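Local coordinates for protein histidine acid phosphatase (Bifidobacterium longum subsp. infantis, PDB 6RXD) that probably removes phosphate groups from inositol polyphosphates, phytate among them, and from 2,3-bisphosphoglycerate, as a histidine acid phosphatase of the multiple inositol polyphosphate phosphatase (MINPP) group, at residues Asn277-Pro280 / Gly281-Ala284; Pro405-Leu409 / Leu410-Gly414; Thr484-Ala487 / Asp488-Trp492. All coordinates share one frame; numbering follows the deposited sequence. Where two conformers were deposited one is given.

Contact 1 of 3, residues Asn277-Pro280 / Gly281-Ala284; sequences NCAP and GADA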
loop_
_atom_site.group_PDB
_atom_site.type_symbol
_atom_site.label_atom_id
_atom_site.label_comp_id
_atom_site.label_asym_id
_atom_site.label_seq_id
_atom_site.Cartn_x
_atom_site.Cartn_y
_atom_site.Cartn_z
ATOM N N ASN A 277 -6.928 28.769 -1.470
ATOM C CA ASN A 277 -7.783 28.384 -2.587
ATOM C C ASN A 277 -8.578 27.119 -2.291
ATOM O O ASN A 277 -8.277 26.385 -1.351
ATOM C CB ASN A 277 -6.939 28.213 -3.860
ATOM C CG ASN A 277 -7.745 28.395 -5.128
ATOM O OD1 ASN A 277 -8.876 28.882 -5.097
ATOM N ND2 ASN A 277 -7.157 28.016 -6.262
ATOM N N CYS A 278 -9.615 26.893 -3.083
ATOM C CA CYS A 278 -10.462 25.715 -2.949
ATOM C C CYS A 278 -10.756 25.195 -4.349
ATOM O O CYS A 278 -10.937 25.989 -5.269
ATOM C CB CYS A 278 -11.767 26.093 -2.245
ATOM S SG CYS A 278 -12.898 24.724 -1.908
ATOM N N ALA A 279 -10.799 23.873 -4.508
ATOM C CA ALA A 279 -11.129 23.281 -5.804
ATOM C C ALA A 279 -12.482 23.799 -6.303
ATOM O O ALA A 279 -13.415 23.948 -5.508
ATOM C CB ALA A 279 -11.151 21.780 -5.692
ATOM N N PRO A 280 -12.591 24.083 -7.615
ATOM C CA PRO A 280 -13.858 24.575 -8.175
ATOM C C PRO A 280 -15.004 23.617 -7.864
ATOM O O PRO A 280 -14.858 22.407 -8.071
ATOM C CB PRO A 280 -13.593 24.585 -9.685
ATOM C CG PRO A 280 -12.115 24.733 -9.812
ATOM C CD PRO A 280 -11.550 23.946 -8.653
ATOM N N GLY A 281 -16.114 24.148 -7.351
ATOM C CA GLY A 281 -17.291 23.342 -7.060
ATOM C C GLY A 281 -17.301 22.683 -5.695
ATOM O O GLY A 281 -18.301 22.089 -5.280
ATOM N N ALA A 282 -16.187 22.780 -4.980
ATOM C CA ALA A 282 -16.074 22.136 -3.684
ATOM C C ALA A 282 -16.631 23.006 -2.563
ATOM O O ALA A 282 -16.594 24.233 -2.639
ATOM C CB ALA A 282 -14.623 21.779 -3.399
ATOM N N ASP A 283 -17.127 22.348 -1.520
ATOM C CA ASP A 283 -17.612 23.011 -0.317
ATOM C C ASP A 283 -16.553 22.814 0.755
ATOM O O ASP A 283 -16.380 21.699 1.262
ATOM C CB ASP A 283 -18.930 22.368 0.128
ATOM C CG ASP A 283 -19.571 23.070 1.325
ATOM O OD1 ASP A 283 -20.818 23.037 1.415
ATOM O OD2 ASP A 283 -18.851 23.640 2.176
ATOM N N ALA A 284 -15.857 23.892 1.106
ATOM C CA ALA A 284 -14.735 23.826 2.043
ATOM C C ALA A 284 -15.120 23.260 3.409
ATOM O O ALA A 284 -14.290 22.653 4.090
ATOM C CB ALA A 284 -14.097 25.204 2.202
#
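A279 and A282 are the first and last residues of a type II beta turn, with P280 and G281 at its corner, in the surface loop that runs from strand 264-265 to strand 297-298. The turn is closed by the backbone: A282 N donates a hydrogen bond to A279 O at 3.1 Å, with an N-H...O angle of 157°.

The side chains follow from this fold-back. The methyl of A282 points back across the turn at the chain before the corner, whereas that of A279 lies obliquely, so the two CB atoms pass at a loose 4.2 Å. Both methyls also touch V93 of helix 75-95, and A279 and P280 touch T89, which rests the apolar side of the turn on that helix. C278 points its CB at residues 281-284. A chi1 of -177°, with SG opposite the backbone N, carries the sulfur over to the methyl of A282, 3.7 Å from SG to A282 CB. The sulfur's position is one of two modelled, so this approach is less certain. C278 is half of the disulfide with C291, and A284 also touches C291.

P280 supplies the phi of -55° that the first corner position of a type II turn takes, and its bond from CA to CB points away from 281-284, although CB itself touches G281 N. G281 takes a positive phi, at which a side chain would jam against the carbonyl of P280: a CB on G281 would sit only 2.6 Å from P280 O. A282 CB lies 3.3 Å from A279 O, the carbonyl that closes the turn.

Contact 2 of 3, residues Pro405-Leu409 / Leu410-Gly414; sequences PFAAL and LGLPG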
loop_
_atom_site.group_PDB
_atom_site.type_symbol
_atom_site.label_atom_id
_atom_site.label_comp_id
_atom_site.label_asym_id
_atom_site.label_seq_id
_atom_site.Cartn_x
_atom_site.Cartn_y
_atom_site.Cartn_z
ATOM N N PRO A 405 7.456 -2.506 5.471
ATOM C CA PRO A 405 8.388 -3.163 6.399
ATOM C C PRO A 405 8.022 -4.619 6.674
ATOM O O PRO A 405 8.916 -5.434 6.903
ATOM C CB PRO A 405 8.295 -2.306 7.668
ATOM C CG PRO A 405 6.964 -1.607 7.573
ATOM C CD PRO A 405 6.747 -1.371 6.088
ATOM N N PHE A 406 6.735 -4.948 6.632
ATOM C CA PHE A 406 6.296 -6.326 6.861
ATOM C C PHE A 406 6.901 -7.241 5.799
ATOM O O PHE A 406 7.460 -8.292 6.119
ATOM C CB PHE A 406 4.762 -6.383 6.843
ATOM C CG PHE A 406 4.175 -7.708 7.280
ATOM C CD1 PHE A 406 4.534 -8.299 8.488
ATOM C CD2 PHE A 406 3.221 -8.328 6.492
ATOM C CE1 PHE A 406 3.953 -9.512 8.889
ATOM C CE2 PHE A 406 2.633 -9.522 6.880
ATOM C CZ PHE A 406 3.004 -10.115 8.087
ATOM N N ALA A 407 6.827 -6.815 4.537
ATOM C CA ALA A 407 7.441 -7.562 3.427
ATOM C C ALA A 407 8.948 -7.730 3.595
ATOM O O ALA A 407 9.499 -8.791 3.312
ATOM C CB ALA A 407 7.134 -6.876 2.088
ATOM N N ALA A 408 9.619 -6.671 4.043
ATOM C CA ALA A 408 11.059 -6.721 4.240
ATOM C C ALA A 408 11.416 -7.651 5.399
ATOM O O ALA A 408 12.390 -8.416 5.315
ATOM C CB ALA A 408 11.623 -5.312 4.469
ATOM N N LEU A 409 10.629 -7.602 6.474
ATOM C CA LEU A 409 10.897 -8.456 7.641
ATOM C C LEU A 409 10.666 -9.932 7.302
ATOM O O LEU A 409 11.427 -10.801 7.739
ATOM C CB LEU A 409 10.013 -8.032 8.813
ATOM C CG LEU A 409 10.306 -8.743 10.134
ATOM C CD1 LEU A 409 11.666 -8.358 10.653
ATOM C CD2 LEU A 409 9.223 -8.319 11.126
ATOM N N LEU A 410 9.622 -10.210 6.525
ATOM C CA LEU A 410 9.319 -11.577 6.092
ATOM C C LEU A 410 10.242 -12.056 4.984
ATOM O O LEU A 410 10.331 -13.258 4.727
ATOM C CB LEU A 410 7.880 -11.678 5.573
ATOM C CG LEU A 410 6.775 -11.838 6.608
ATOM C CD1 LEU A 410 5.415 -11.759 5.929
ATOM C CD2 LEU A 410 6.948 -13.182 7.306
ATOM N N GLY A 411 10.896 -11.124 4.299
ATOM C CA GLY A 411 11.748 -11.500 3.178
ATOM C C GLY A 411 10.941 -11.967 1.980
ATOM O O GLY A 411 11.348 -12.891 1.270
ATOM N N LEU A 412 9.794 -11.321 1.762
ATOM C CA LEU A 412 8.930 -11.626 0.624
ATOM C C LEU A 412 9.629 -11.280 -0.688
ATOM O O LEU A 412 10.539 -10.453 -0.724
ATOM C CB LEU A 412 7.622 -10.834 0.741
ATOM C CG LEU A 412 6.718 -11.181 1.921
ATOM C CD1 LEU A 412 5.407 -10.382 1.854
ATOM C CD2 LEU A 412 6.437 -12.675 1.920
ATOM N N PRO A 413 9.202 -11.917 -1.792
ATOM C CA PRO A 413 9.851 -11.639 -3.079
ATOM C C PRO A 413 9.776 -10.156 -3.422
ATOM O O PRO A 413 8.721 -9.522 -3.226
ATOM C CB PRO A 413 9.022 -12.456 -4.075
ATOM C CG PRO A 413 8.363 -13.536 -3.227
ATOM C CD PRO A 413 8.117 -12.907 -1.905
ATOM N N GLY A 414 10.889 -9.606 -3.906
ATOM C CA GLY A 414 10.973 -8.174 -4.150
ATOM C C GLY A 414 11.602 -7.382 -3.013
ATOM O O GLY A 414 12.097 -6.279 -3.241
#
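L410 folds back along the last turn of helix 400-410 onto F406, four residues earlier. Its CB lies 3.5 Å from F406 O, the same carbonyl that accepts the helical bond from L410 N at 2.9 Å. A chi1 of -82° sets CG opposite the carbonyl carbon of L410, which keeps it near that oxygen, at 3.6 Å from L410 CG to F406 O. From there CD1 reaches over one face of the F406 ring in a CH-pi contact, 3.8 Å from the ring centroid and displaced toward the rim, nearest CZ. F406 in turn meets the ring of F378, and L410 touches L375, both on helix 372-386.

Just beyond, the helix ends in a Schellman motif with G411, of positive phi, as its C-prime residue. L412 N binds A407 O at 3.0 Å, in the carbonyl plane, while G411 N makes weak bonds to A407 O and A408 O. L412 then sets its CD1 3.9 Å from A407 CB.

The contact thus divides its work: the motif gives the last amides backbone acceptors, firmly for L412 N and weakly for G411 N, and the side chains, wholly apolar here, hold by dispersion and the CH-pi contact, without charge.

Contact 3 of 3, residues Thr484-Ala487 / Asp488-Trp492; sequences TPVA and DGSTW
W492 O accepts the shortest hydrogen bond between residues 484-487 and 488-492, from V486 N at 2.8 Å, with an N-H...O angle of 155°. The same oxygen is lined by carbon: P485 CB comes to 3.2 Å of W492 O, and V486 CG1 to 3.4 Å.

Both branches of V486 lie beside W492 O, and CG2 also reaches S490 OG. CG1 is anti to its carbonyl carbon (chi1 -61°) and stays by W492 O, while CG2, in the crowded position between backbone N and carbonyl carbon, lies 3.5 Å from S490 OG and also brushes W492 CB. Cutting V486 back to an alanine would remove both branches and is likely to open a gap beside S490 OG and W492 CB, leaving that side of the loop less well packed.

S490 turns OG anti to its own N (chi1 -178°), and from there OG accepts W492 N at 3.0 Å in a nearly straight bond. The hydroxyl also lies in the plane of the indole, at its edge. At the far end S490 N reaches A487 O at 3.3 Å. D488 forms a salt bridge with R514, and the indole of W492 meets Y451 edge-to-face.

Two motifs fold this loop back ahead of strand 493-494: a type II beta turn from A487 to S490 and an ST turn that shares S490.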
loop_
_atom_site.group_PDB
_atom_site.type_symbol
_atom_site.label_atom_id
_atom_site.label_comp_id
_atom_site.label_asym_id
_atom_site.label_seq_id
_atom_site.Cartn_x
_atom_site.Cartn_y
_atom_site.Cartn_z
ATOM N N THR A 484 12.069 -24.518 5.765
ATOM C CA THR A 484 11.912 -25.846 5.168
ATOM C C THR A 484 10.447 -26.253 5.198
ATOM O O THR A 484 9.852 -26.282 6.268
ATOM C CB THR A 484 12.686 -26.897 5.980
ATOM O OG1 THR A 484 14.074 -26.559 5.993
ATOM C CG2 THR A 484 12.512 -28.293 5.382
ATOM N N PRO A 485 9.856 -26.565 4.026
ATOM C CA PRO A 485 8.440 -26.962 4.030
ATOM C C PRO A 485 8.219 -28.384 4.522
ATOM O O PRO A 485 9.178 -29.087 4.852
ATOM C CB PRO A 485 8.014 -26.819 2.554
ATOM C CG PRO A 485 9.282 -26.811 1.774
ATOM C CD PRO A 485 10.357 -26.258 2.676
ATOM N N VAL A 486 6.963 -28.815 4.569
ATOM C CA VAL A 486 6.640 -30.094 5.201
ATOM C C VAL A 486 7.097 -31.297 4.387
ATOM O O VAL A 486 7.199 -32.409 4.906
ATOM C CB VAL A 486 5.134 -30.225 5.451
ATOM C CG1 VAL A 486 4.664 -29.123 6.388
ATOM C CG2 VAL A 486 4.365 -30.196 4.117
ATOM N N ALA A 487 7.366 -31.072 3.107
ATOM C CA ALA A 487 7.816 -32.136 2.219
ATOM C C ALA A 487 8.455 -31.491 1.006
ATOM O O ALA A 487 8.206 -30.319 0.730
ATOM C CB ALA A 487 6.637 -33.005 1.781
ATOM N N ASP A 488 9.260 -32.246 0.262
ATOM C CA ASP A 488 9.742 -31.727 -1.011
ATOM C C ASP A 488 8.545 -31.359 -1.879
ATOM O O ASP A 488 7.515 -32.042 -1.849
ATOM C CB ASP A 488 10.584 -32.771 -1.740
ATOM C CG ASP A 488 11.788 -33.210 -0.949
ATOM O OD1 ASP A 488 12.681 -32.377 -0.694
ATOM O OD2 ASP A 488 11.848 -34.408 -0.624
ATOM N N GLY A 489 8.672 -30.260 -2.616
ATOM C CA GLY A 489 7.650 -29.847 -3.559
ATOM C C GLY A 489 6.404 -29.239 -2.935
ATOM O O GLY A 489 5.384 -29.088 -3.606
ATOM N N SER A 490 6.482 -28.883 -1.655
ATOM C CA SER A 490 5.324 -28.332 -0.958
ATOM C C SER A 490 5.528 -26.859 -0.640
ATOM O O SER A 490 6.665 -26.406 -0.460
ATOM C CB SER A 490 5.077 -29.097 0.343
ATOM O OG SER A 490 3.931 -28.605 1.013
ATOM N N THR A 491 4.415 -26.124 -0.584
ATOM C CA THR A 491 4.403 -24.740 -0.106
ATOM C C THR A 491 3.756 -24.629 1.266
ATOM O O THR A 491 3.428 -23.527 1.712
ATOM C CB THR A 491 3.649 -23.813 -1.077
ATOM O OG1 THR A 491 2.377 -24.391 -1.375
ATOM C CG2 THR A 491 4.436 -23.637 -2.362
ATOM N N TRP A 492 3.553 -25.768 1.930
ATOM C CA TRP A 492 3.051 -25.793 3.300
ATOM C C TRP A 492 4.212 -25.967 4.273
ATOM O O TRP A 492 5.141 -26.726 4.002
ATOM C CB TRP A 492 2.034 -26.929 3.482
ATOM C CG TRP A 492 0.823 -26.732 2.639
ATOM C CD1 TRP A 492 0.679 -27.052 1.313
ATOM C CD2 TRP A 492 -0.419 -26.151 3.049
ATOM N NE1 TRP A 492 -0.574 -26.695 0.875
ATOM C CE2 TRP A 492 -1.269 -26.140 1.923
ATOM C CE3 TRP A 492 -0.893 -25.630 4.262
ATOM C CZ2 TRP A 492 -2.576 -25.635 1.970
ATOM C CZ3 TRP A 492 -2.186 -25.130 4.312
ATOM C CH2 TRP A 492 -3.015 -25.138 3.172
#

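The three contacts follow one another along a single chain, each a local fold-back, and none touches another. Contact 1 stands apart, on the opposite side of the chain's centre from the other two: its centre is about 41 Å from that of contact 2 and about 57 Å from that of contact 3. Contacts 2 and 3 are neighbours by comparison, with nearest atoms about 11 Å apart. None contributes a zinc ligand. Contact 1 lies near a bound metal, residue G281 being about 12 Å from the zinc ion held by E94 and H326. In contact 2, the side chains of L409 and H506 are about 6 Å apart; H506 binds zinc in a crystal structure of this protein, though not in this model. Contact 3 is remote from the zinc sites.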